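PDB 1XQI: nucleoside diphosphate kinase from Pyrobaculum aerophilum, which probably transfers the gamma phosphate of ATP to nucleoside diphosphates through a phosphorylated active-site intermediate, so making nucleoside triphosphates other than ATP. Local coordinates for residues 17-22 against 60-65; 75-80 against 98-103. The protein carries 6 engineered substitutions. One frame throughout, in Å; residues are numbered along the deposited sequence.

Interaction 1 of 2, residues 17-22 against 60-65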
ATOM      1  N   LYS A  17      -3.748 -17.400  -4.158  1.00 33.21           N
ATOM      2  CA  LYS A  17      -3.586 -15.958  -4.104  1.00 32.22           C
ATOM      3  C   LYS A  17      -4.822 -15.353  -4.695  1.00 31.95           C
ATOM      4  O   LYS A  17      -5.510 -15.988  -5.498  1.00 33.40           O
ATOM      5  CB  LYS A  17      -2.439 -15.525  -5.005  1.00 32.15           C
ATOM      6  CG  LYS A  17      -1.115 -15.564  -4.378  1.00 33.80           C
ATOM      7  CD  LYS A  17      -0.043 -15.046  -5.305  1.00 37.30           C
ATOM      8  CE  LYS A  17       0.878 -16.159  -5.739  1.00 41.33           C
ATOM      9  NZ  LYS A  17       0.357 -16.755  -6.965  1.00 43.80           N
ATOM     10  N   THR A  18      -5.095 -14.103  -4.389  1.00 30.88           N
ATOM     11  CA  THR A  18      -6.229 -13.454  -5.034  1.00 29.39           C
ATOM     12  C   THR A  18      -5.945 -11.976  -5.209  1.00 29.77           C
ATOM     13  O   THR A  18      -5.072 -11.436  -4.547  1.00 29.91           O
ATOM     14  CB  THR A  18      -7.547 -13.689  -4.248  1.00 29.18           C
ATOM     15  OG1 THR A  18      -8.664 -13.226  -5.022  1.00 25.72           O
ATOM     16  CG2 THR A  18      -7.487 -12.997  -2.849  1.00 27.10           C
ATOM     17  N   LEU A  19      -6.670 -11.328  -6.108  1.00 30.35           N
ATOM     18  CA  LEU A  19      -6.444  -9.922  -6.375  1.00 30.90           C
ATOM     19  C   LEU A  19      -7.597  -9.129  -5.774  1.00 31.56           C
ATOM     20  O   LEU A  19      -8.795  -9.422  -6.033  1.00 31.96           O
ATOM     21  CB  LEU A  19      -6.385  -9.711  -7.892  1.00 31.51           C
ATOM     22  CG  LEU A  19      -5.973  -8.396  -8.575  1.00 30.84           C
ATOM     23  CD1 LEU A  19      -6.994  -7.318  -8.385  1.00 28.55           C
ATOM     24  CD2 LEU A  19      -4.609  -7.951  -8.090  1.00 31.58           C
ATOM     25  N   LEU A  20      -7.235  -8.119  -4.993  1.00 31.12           N
ATOM     26  CA  LEU A  20      -8.194  -7.187  -4.440  1.00 30.83           C
ATOM     27  C   LEU A  20      -7.861  -5.759  -4.876  1.00 30.60           C
ATOM     28  O   LEU A  20      -6.712  -5.350  -4.825  1.00 30.66           O
ATOM     29  CB  LEU A  20      -8.241  -7.314  -2.900  1.00 30.73           C
ATOM     30  CG  LEU A  20      -9.332  -6.389  -2.345  1.00 31.56           C
ATOM     31  CD1 LEU A  20     -10.665  -7.089  -1.934  1.00 27.87           C
ATOM     32  CD2 LEU A  20      -8.726  -5.551  -1.245  1.00 31.83           C
ATOM     33  N   ILE A  21      -8.874  -5.001  -5.299  1.00 30.97           N
ATOM     34  CA  ILE A  21      -8.702  -3.577  -5.676  1.00 30.09           C
ATOM     35  C   ILE A  21      -9.546  -2.694  -4.780  1.00 29.97           C
ATOM     36  O   ILE A  21     -10.762  -2.885  -4.704  1.00 30.27           O
ATOM     37  CB  ILE A  21      -9.174  -3.290  -7.116  1.00 30.20           C
ATOM     38  CG1 ILE A  21      -8.526  -4.302  -8.080  1.00 30.25           C
ATOM     39  CG2 ILE A  21      -8.885  -1.805  -7.489  1.00 28.99           C
ATOM     40  CD1 ILE A  21      -8.911  -4.134  -9.524  1.00 28.85           C
ATOM     41  N   LEU A  22      -8.919  -1.756  -4.077  1.00 29.24           N
ATOM     42  CA  LEU A  22      -9.681  -0.714  -3.418  1.00 28.97           C
ATOM     43  C   LEU A  22      -9.955   0.325  -4.503  1.00 28.18           C
ATOM     44  O   LEU A  22      -9.026   0.812  -5.134  1.00 27.64           O
ATOM     45  CB  LEU A  22      -8.962  -0.128  -2.195  1.00 28.43           C
ATOM     46  CG  LEU A  22      -8.884  -1.024  -0.943  1.00 32.39           C
ATOM     47  CD1 LEU A  22      -9.865  -2.177  -0.935  1.00 34.24           C
ATOM     48  CD2 LEU A  22      -7.489  -1.609  -0.712  1.00 34.90           C
ATOM     49  N   GLU A  60     -10.721  -1.218 -19.364  1.00 40.01           N
ATOM     50  CA  GLU A  60     -11.367  -1.914 -20.507  1.00 40.53           C
ATOM     51  C   GLU A  60     -10.811  -3.311 -20.674  1.00 39.41           C
ATOM     52  O   GLU A  60     -11.563  -4.256 -20.841  1.00 38.76           O
ATOM     53  CB  GLU A  60     -11.226  -1.135 -21.833  1.00 41.86           C
ATOM     54  CG  GLU A  60     -12.539  -0.596 -22.419  1.00 45.99           C
ATOM     55  CD  GLU A  60     -12.392   0.791 -23.106  1.00 51.79           C
ATOM     56  OE1 GLU A  60     -12.462   0.867 -24.354  1.00 56.23           O
ATOM     57  OE2 GLU A  60     -12.222   1.821 -22.417  1.00 53.18           O
ATOM     58  N   ARG A  61      -9.497  -3.461 -20.589  1.00 39.02           N
ATOM     59  CA  ARG A  61      -8.900  -4.796 -20.735  1.00 38.96           C
ATOM     60  C   ARG A  61      -8.879  -5.625 -19.464  1.00 37.69           C
ATOM     61  O   ARG A  61      -8.759  -6.847 -19.546  1.00 38.22           O
ATOM     62  CB  ARG A  61      -7.500  -4.752 -21.359  1.00 38.51           C
ATOM     63  CG  ARG A  61      -7.501  -4.565 -22.876  1.00 38.89           C
ATOM     64  CD  ARG A  61      -6.077  -4.360 -23.410  1.00 41.92           C
ATOM     65  NE  ARG A  61      -5.530  -3.055 -23.001  1.00 45.86           N
ATOM     66  CZ  ARG A  61      -4.618  -2.861 -22.035  1.00 49.08           C
ATOM     67  NH1 ARG A  61      -4.086  -3.893 -21.353  1.00 49.67           N
ATOM     68  NH2 ARG A  61      -4.226  -1.619 -21.743  1.00 48.61           N
ATOM     69  N   PHE A  62      -9.000  -5.005 -18.298  1.00 36.02           N
ATOM     70  CA  PHE A  62      -8.976  -5.795 -17.060  1.00 34.24           C
ATOM     71  C   PHE A  62     -10.279  -6.560 -16.861  1.00 33.80           C
ATOM     72  O   PHE A  62     -10.282  -7.710 -16.397  1.00 32.84           O
ATOM     73  CB  PHE A  62      -8.697  -4.894 -15.854  1.00 34.41           C
ATOM     74  CG  PHE A  62      -8.849  -5.590 -14.521  1.00 33.58           C
ATOM     75  CD1 PHE A  62      -9.945  -5.323 -13.705  1.00 30.82           C
ATOM     76  CD2 PHE A  62      -7.895  -6.517 -14.090  1.00 31.38           C
ATOM     77  CE1 PHE A  62     -10.110  -5.975 -12.470  1.00 31.16           C
ATOM     78  CE2 PHE A  62      -8.048  -7.151 -12.863  1.00 34.42           C
ATOM     79  CZ  PHE A  62      -9.184  -6.879 -12.046  1.00 32.68           C
ATOM     80  N   TYR A  63     -11.395  -5.903 -17.184  1.00 33.44           N
ATOM     81  CA  TYR A  63     -12.707  -6.554 -17.153  1.00 33.31           C
ATOM     82  C   TYR A  63     -12.937  -7.371 -18.376  1.00 33.21           C
ATOM     83  O   TYR A  63     -12.517  -6.963 -19.435  1.00 33.64           O
ATOM     84  CB  TYR A  63     -13.822  -5.547 -16.980  1.00 32.42           C
ATOM     85  CG  TYR A  63     -13.885  -5.160 -15.568  1.00 31.91           C
ATOM     86  CD1 TYR A  63     -13.415  -3.927 -15.150  1.00 32.02           C
ATOM     87  CD2 TYR A  63     -14.356  -6.034 -14.632  1.00 30.32           C
ATOM     88  CE1 TYR A  63     -13.430  -3.574 -13.841  1.00 30.56           C
ATOM     89  CE2 TYR A  63     -14.393  -5.685 -13.301  1.00 32.75           C
ATOM     90  CZ  TYR A  63     -13.922  -4.436 -12.916  1.00 31.71           C
ATOM     91  OH  TYR A  63     -13.952  -4.060 -11.582  1.00 35.12           O
ATOM     92  N   PRO A  64     -13.602  -8.539 -18.235  1.00 33.73           N
ATOM     93  CA  PRO A  64     -13.801  -9.419 -19.410  1.00 34.05           C
ATOM     94  C   PRO A  64     -14.567  -8.715 -20.502  1.00 35.31           C
ATOM     95  O   PRO A  64     -15.273  -7.727 -20.241  1.00 35.13           O
ATOM     96  CB  PRO A  64     -14.654 -10.569 -18.868  1.00 33.72           C
ATOM     97  CG  PRO A  64     -14.349 -10.578 -17.349  1.00 33.35           C
ATOM     98  CD  PRO A  64     -14.209  -9.100 -17.006  1.00 32.91           C
ATOM     99  N   SER A  65     -14.418  -9.211 -21.727  1.00 36.41           N
ATOM    100  CA  SER A  65     -15.250  -8.745 -22.805  1.00 36.90           C
ATOM    101  C   SER A  65     -16.015  -9.916 -23.417  1.00 37.39           C
ATOM    102  O   SER A  65     -16.567  -9.802 -24.517  1.00 37.88           O
ATOM    103  CB  SER A  65     -14.392  -8.001 -23.803  1.00 37.02           C
ATOM    104  OG  SER A  65     -13.333  -7.337 -23.108  1.00 39.45           O
TER

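Interaction 2 of 2, residues 75-80 against 98-103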
ATOM      1  N   GLN A  75     -28.384  -8.870 -17.483  1.00 48.59           N
ATOM      2  CA  GLN A  75     -29.598  -9.438 -16.870  1.00 49.54           C
ATOM      3  C   GLN A  75     -29.849  -8.913 -15.440  1.00 49.70           C
ATOM      4  O   GLN A  75     -30.972  -8.552 -15.090  1.00 49.75           O
ATOM      5  CB  GLN A  75     -29.527 -10.963 -16.884  1.00 49.64           C
ATOM      6  CG  GLN A  75     -30.292 -11.604 -18.053  1.00 52.76           C
ATOM      7  CD  GLN A  75     -29.571 -12.825 -18.653  1.00 56.31           C
ATOM      8  OE1 GLN A  75     -29.511 -12.989 -19.885  1.00 56.75           O
ATOM      9  NE2 GLN A  75     -28.989 -13.671 -17.780  1.00 55.51           N
ATOM     10  N   LYS A  76     -28.794  -8.840 -14.637  1.00 50.05           N
ATOM     11  CA  LYS A  76     -28.879  -8.346 -13.263  1.00 50.35           C
ATOM     12  C   LYS A  76     -29.427  -6.912 -13.226  1.00 49.51           C
ATOM     13  O   LYS A  76     -30.363  -6.635 -12.455  1.00 49.96           O
ATOM     14  CB  LYS A  76     -27.513  -8.501 -12.579  1.00 50.65           C
ATOM     15  CG  LYS A  76     -27.261  -7.692 -11.310  1.00 52.41           C
ATOM     16  CD  LYS A  76     -26.049  -8.284 -10.523  1.00 52.55           C
ATOM     17  CE  LYS A  76     -25.214  -7.200  -9.829  1.00 55.46           C
ATOM     18  NZ  LYS A  76     -26.061  -6.166  -9.162  1.00 55.35           N
ATOM     19  N   LEU A  77     -28.902  -6.032 -14.091  1.00 47.86           N
ATOM     20  CA  LEU A  77     -29.428  -4.664 -14.230  1.00 46.62           C
ATOM     21  C   LEU A  77     -30.880  -4.631 -14.734  1.00 46.26           C
ATOM     22  O   LEU A  77     -31.678  -3.797 -14.293  1.00 45.52           O
ATOM     23  CB  LEU A  77     -28.522  -3.795 -15.128  1.00 46.51           C
ATOM     24  CG  LEU A  77     -28.946  -2.335 -15.426  1.00 46.56           C
ATOM     25  CD1 LEU A  77     -29.229  -1.507 -14.157  1.00 45.95           C
ATOM     26  CD2 LEU A  77     -27.934  -1.596 -16.260  1.00 46.19           C
ATOM     27  N   LEU A  78     -31.200  -5.539 -15.654  1.00 45.88           N
ATOM     28  CA  LEU A  78     -32.536  -5.638 -16.212  1.00 46.62           C
ATOM     29  C   LEU A  78     -33.553  -6.107 -15.165  1.00 47.71           C
ATOM     30  O   LEU A  78     -34.668  -5.563 -15.093  1.00 47.63           O
ATOM     31  CB  LEU A  78     -32.569  -6.533 -17.465  1.00 46.29           C
ATOM     32  CG  LEU A  78     -31.923  -6.016 -18.772  1.00 45.31           C
ATOM     33  CD1 LEU A  78     -31.955  -7.083 -19.820  1.00 43.27           C
ATOM     34  CD2 LEU A  78     -32.563  -4.734 -19.298  1.00 42.78           C
ATOM     35  N   LYS A  79     -33.152  -7.085 -14.348  1.00 48.58           N
ATOM     36  CA  LYS A  79     -33.958  -7.527 -13.209  1.00 49.78           C
ATOM     37  C   LYS A  79     -34.137  -6.361 -12.227  1.00 50.66           C
ATOM     38  O   LYS A  79     -35.267  -6.091 -11.775  1.00 50.88           O
ATOM     39  CB  LYS A  79     -33.323  -8.744 -12.510  1.00 49.65           C
ATOM     40  N   ALA A  80     -33.031  -5.667 -11.918  1.00 51.09           N
ATOM     41  CA  ALA A  80     -33.075  -4.469 -11.094  1.00 51.35           C
ATOM     42  C   ALA A  80     -34.109  -3.462 -11.638  1.00 52.19           C
ATOM     43  O   ALA A  80     -35.057  -3.107 -10.923  1.00 52.78           O
ATOM     44  CB  ALA A  80     -31.689  -3.846 -10.940  1.00 50.79           C
ATOM     45  N   VAL A  98     -26.459  -8.107 -23.599  1.00 35.82           N
ATOM     46  CA  VAL A  98     -25.079  -7.803 -24.020  1.00 36.37           C
ATOM     47  C   VAL A  98     -24.802  -6.285 -24.223  1.00 37.78           C
ATOM     48  O   VAL A  98     -23.743  -5.774 -23.799  1.00 37.95           O
ATOM     49  CB  VAL A  98     -24.704  -8.580 -25.318  1.00 36.15           C
ATOM     50  CG1 VAL A  98     -23.384  -8.129 -25.869  1.00 33.84           C
ATOM     51  CG2 VAL A  98     -24.637 -10.047 -25.024  1.00 35.01           C
ATOM     52  N   GLU A  99     -25.726  -5.577 -24.874  1.00 38.01           N
ATOM     53  CA  GLU A  99     -25.590  -4.123 -25.045  1.00 39.69           C
ATOM     54  C   GLU A  99     -25.639  -3.405 -23.697  1.00 37.79           C
ATOM     55  O   GLU A  99     -24.945  -2.408 -23.490  1.00 38.31           O
ATOM     56  CB  GLU A  99     -26.621  -3.552 -26.056  1.00 39.18           C
ATOM     57  CG  GLU A  99     -26.148  -3.636 -27.549  1.00 42.26           C
ATOM     58  CD  GLU A  99     -27.266  -3.339 -28.569  1.00 44.67           C
ATOM     59  OE1 GLU A  99     -28.015  -2.343 -28.392  1.00 52.52           O
ATOM     60  OE2 GLU A  99     -27.407  -4.093 -29.572  1.00 50.21           O
ATOM     61  N   VAL A 100     -26.453  -3.922 -22.789  1.00 36.02           N
ATOM     62  CA  VAL A 100     -26.543  -3.412 -21.414  1.00 35.26           C
ATOM     63  C   VAL A 100     -25.227  -3.707 -20.635  1.00 34.59           C
ATOM     64  O   VAL A 100     -24.716  -2.845 -19.949  1.00 34.98           O
ATOM     65  CB  VAL A 100     -27.807  -3.984 -20.657  1.00 34.97           C
ATOM     66  CG1 VAL A 100     -27.809  -3.574 -19.206  1.00 34.92           C
ATOM     67  CG2 VAL A 100     -29.095  -3.539 -21.311  1.00 34.99           C
ATOM     68  N   GLY A 101     -24.699  -4.922 -20.755  1.00 33.26           N
ATOM     69  CA  GLY A 101     -23.389  -5.257 -20.249  1.00 33.24           C
ATOM     70  C   GLY A 101     -22.287  -4.323 -20.761  1.00 33.35           C
ATOM     71  O   GLY A 101     -21.322  -4.017 -20.034  1.00 33.46           O
ATOM     72  N   ARG A 102     -22.416  -3.845 -21.992  1.00 32.58           N
ATOM     73  CA  ARG A 102     -21.390  -2.950 -22.536  1.00 32.37           C
ATOM     74  C   ARG A 102     -21.549  -1.552 -21.915  1.00 31.51           C
ATOM     75  O   ARG A 102     -20.567  -0.854 -21.687  1.00 31.30           O
ATOM     76  CB  ARG A 102     -21.398  -2.920 -24.078  1.00 31.73           C
ATOM     77  CG  ARG A 102     -20.959  -4.223 -24.727  1.00 33.44           C
ATOM     78  CD  ARG A 102     -20.923  -4.231 -26.280  1.00 33.87           C
ATOM     79  NE  ARG A 102     -19.767  -5.023 -26.713  1.00 38.74           N
ATOM     80  CZ  ARG A 102     -19.835  -6.141 -27.412  1.00 42.48           C
ATOM     81  NH1 ARG A 102     -21.038  -6.594 -27.821  1.00 46.88           N
ATOM     82  NH2 ARG A 102     -18.710  -6.792 -27.723  1.00 39.37           N
ATOM     83  N   ILE A 103     -22.782  -1.178 -21.619  1.00 30.98           N
ATOM     84  CA  ILE A 103     -23.055   0.100 -20.973  1.00 31.41           C
ATOM     85  C   ILE A 103     -22.543   0.099 -19.525  1.00 32.37           C
ATOM     86  O   ILE A 103     -21.874   1.069 -19.109  1.00 33.04           O
ATOM     87  CB  ILE A 103     -24.575   0.515 -21.046  1.00 31.44           C
ATOM     88  CG1 ILE A 103     -25.023   0.696 -22.507  1.00 30.60           C
ATOM     89  CG2 ILE A 103     -24.816   1.784 -20.262  1.00 30.42           C
ATOM     90  CD1 ILE A 103     -26.363   1.357 -22.691  1.00 29.96           C
TER

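Interaction 1 of 2, residues 17-22 against 60-65
F62, in the last turn of helix 56-62, reaches across to strand 17-22 and sets the far end of its ring against two aliphatic side chains, I21 and L19. The contact is wholly apolar. I21 makes the closer approach: its terminal methyl CD1 lies 3.7 Å from both CE1 and CZ of F62, so one methyl straddles a ring bond at an oblique angle. The two side chains come from opposite directions and meet midway, which lets them span backbones whose CA atoms, at I21 and F62, stand 11.6 Å apart. Torsions set this reach: CG of F62 is anti to its backbone N (chi1 172°), carrying the ring off the helix toward the strand, while the fully extended chi2 of I21 (180°) pushes CD1 outward to meet it. L19, two residues back on the same side of the strand, adds a looser touch, its CD1 4.3 Å from CZ of F62, again oblique to the ring.

Aromatic rings also pack on the phenyl group. Within the segment, CE1 of Y63 lies in plane at the edge of the F62 ring, and CD1 of F62 in turn sits 3.9 Å above one face of Y63, toward its rim. H172, the predicted phosphohistidine intermediate, meets F62 edge-to-face, which places this buried phenylalanine directly beside the likely catalytic histidine.

No hydrogen bond crosses between the segments. Polar ties instead fix each backbone separately: K105 NZ gathers the carbonyls of E60, Y63 and P64 where the helix ends, and I21 pairs through its backbone with H172. Strand 17-22 runs between strands 117-123 and 171-173 of the ferredoxin-like antiparallel sheet, and F186 and W187, at the end of helix 177-187, also pack against F62.

Interaction 2 of 2, residues 75-80 against 98-103
V100 projects from helix 97-112 toward helix 67-84 and puts its two methyl groups to separate use, one on L77 and the other on L78. The closer touch is CG1 of V100 on CD2 of L77, at 3.6 Å. The same methyl lies 4.1 Å from CG of L77 and 4.1 Å from its CB, so it rests along the side chain of the leucine instead of meeting only the end. On the other branch, CG2 of V100 approaches CD2 of L78 at 4.2 Å, a looser contact. Both leucines meet the valine at a slant, and its fork spreads over two consecutive residues of the facing helix.

The torsions explain how neighbouring leucines serve one partner. L77 already points at the other helix, and its CG is anti to the backbone N (chi1 178°). L78 leaves its helix at a different angle, but with CG anti to the carbonyl carbon (chi1 -71°) and an extended chi2 its CD2 swings back toward V100. At L77 and V100 the helices come close, their CA atoms being 7.8 Å apart.

Further out, backbone bonds stiffen both helices: K79 N to Q75 O on one side, and R102 N to V98 O on the other. The first turn of helix 97-112 is tied by D96, whose OD1 accepts from the backbone N of E99.

Helix 67-84, nearly all of it in the insert of residues 68-100, here packs on the first turns of helix 97-112, where the insert ends. The short helix 88-92, on the connection between them, closes over the same apolar patch: I92 meets V100 and P88 meets L78. P97 touches L78, and I104, one turn beyond V100, extends the packing along L77.

From the N terminus, strand 17-22 comes first, and interaction 1 closes when the chain returns at 60-65 after helices 24-28 and 32-42 and strand 45-52. Helix 67-84 follows helix 56-62, and interaction 2 then closes a shorter loop of 17 residues through helix 88-92. The two are therefore in series, neither nesting nor crossing. Their centres lie 19 Å apart, and their nearest atoms come to about 5 Å without touching. Interaction 1 ties helix 56-62 to the central sheet; interaction 2 joins helix 67-84 of the insert to helix 97-112, which leads out of it. K105, on helix 97-112, joins the two regions by bonding to the backbone at 60-65.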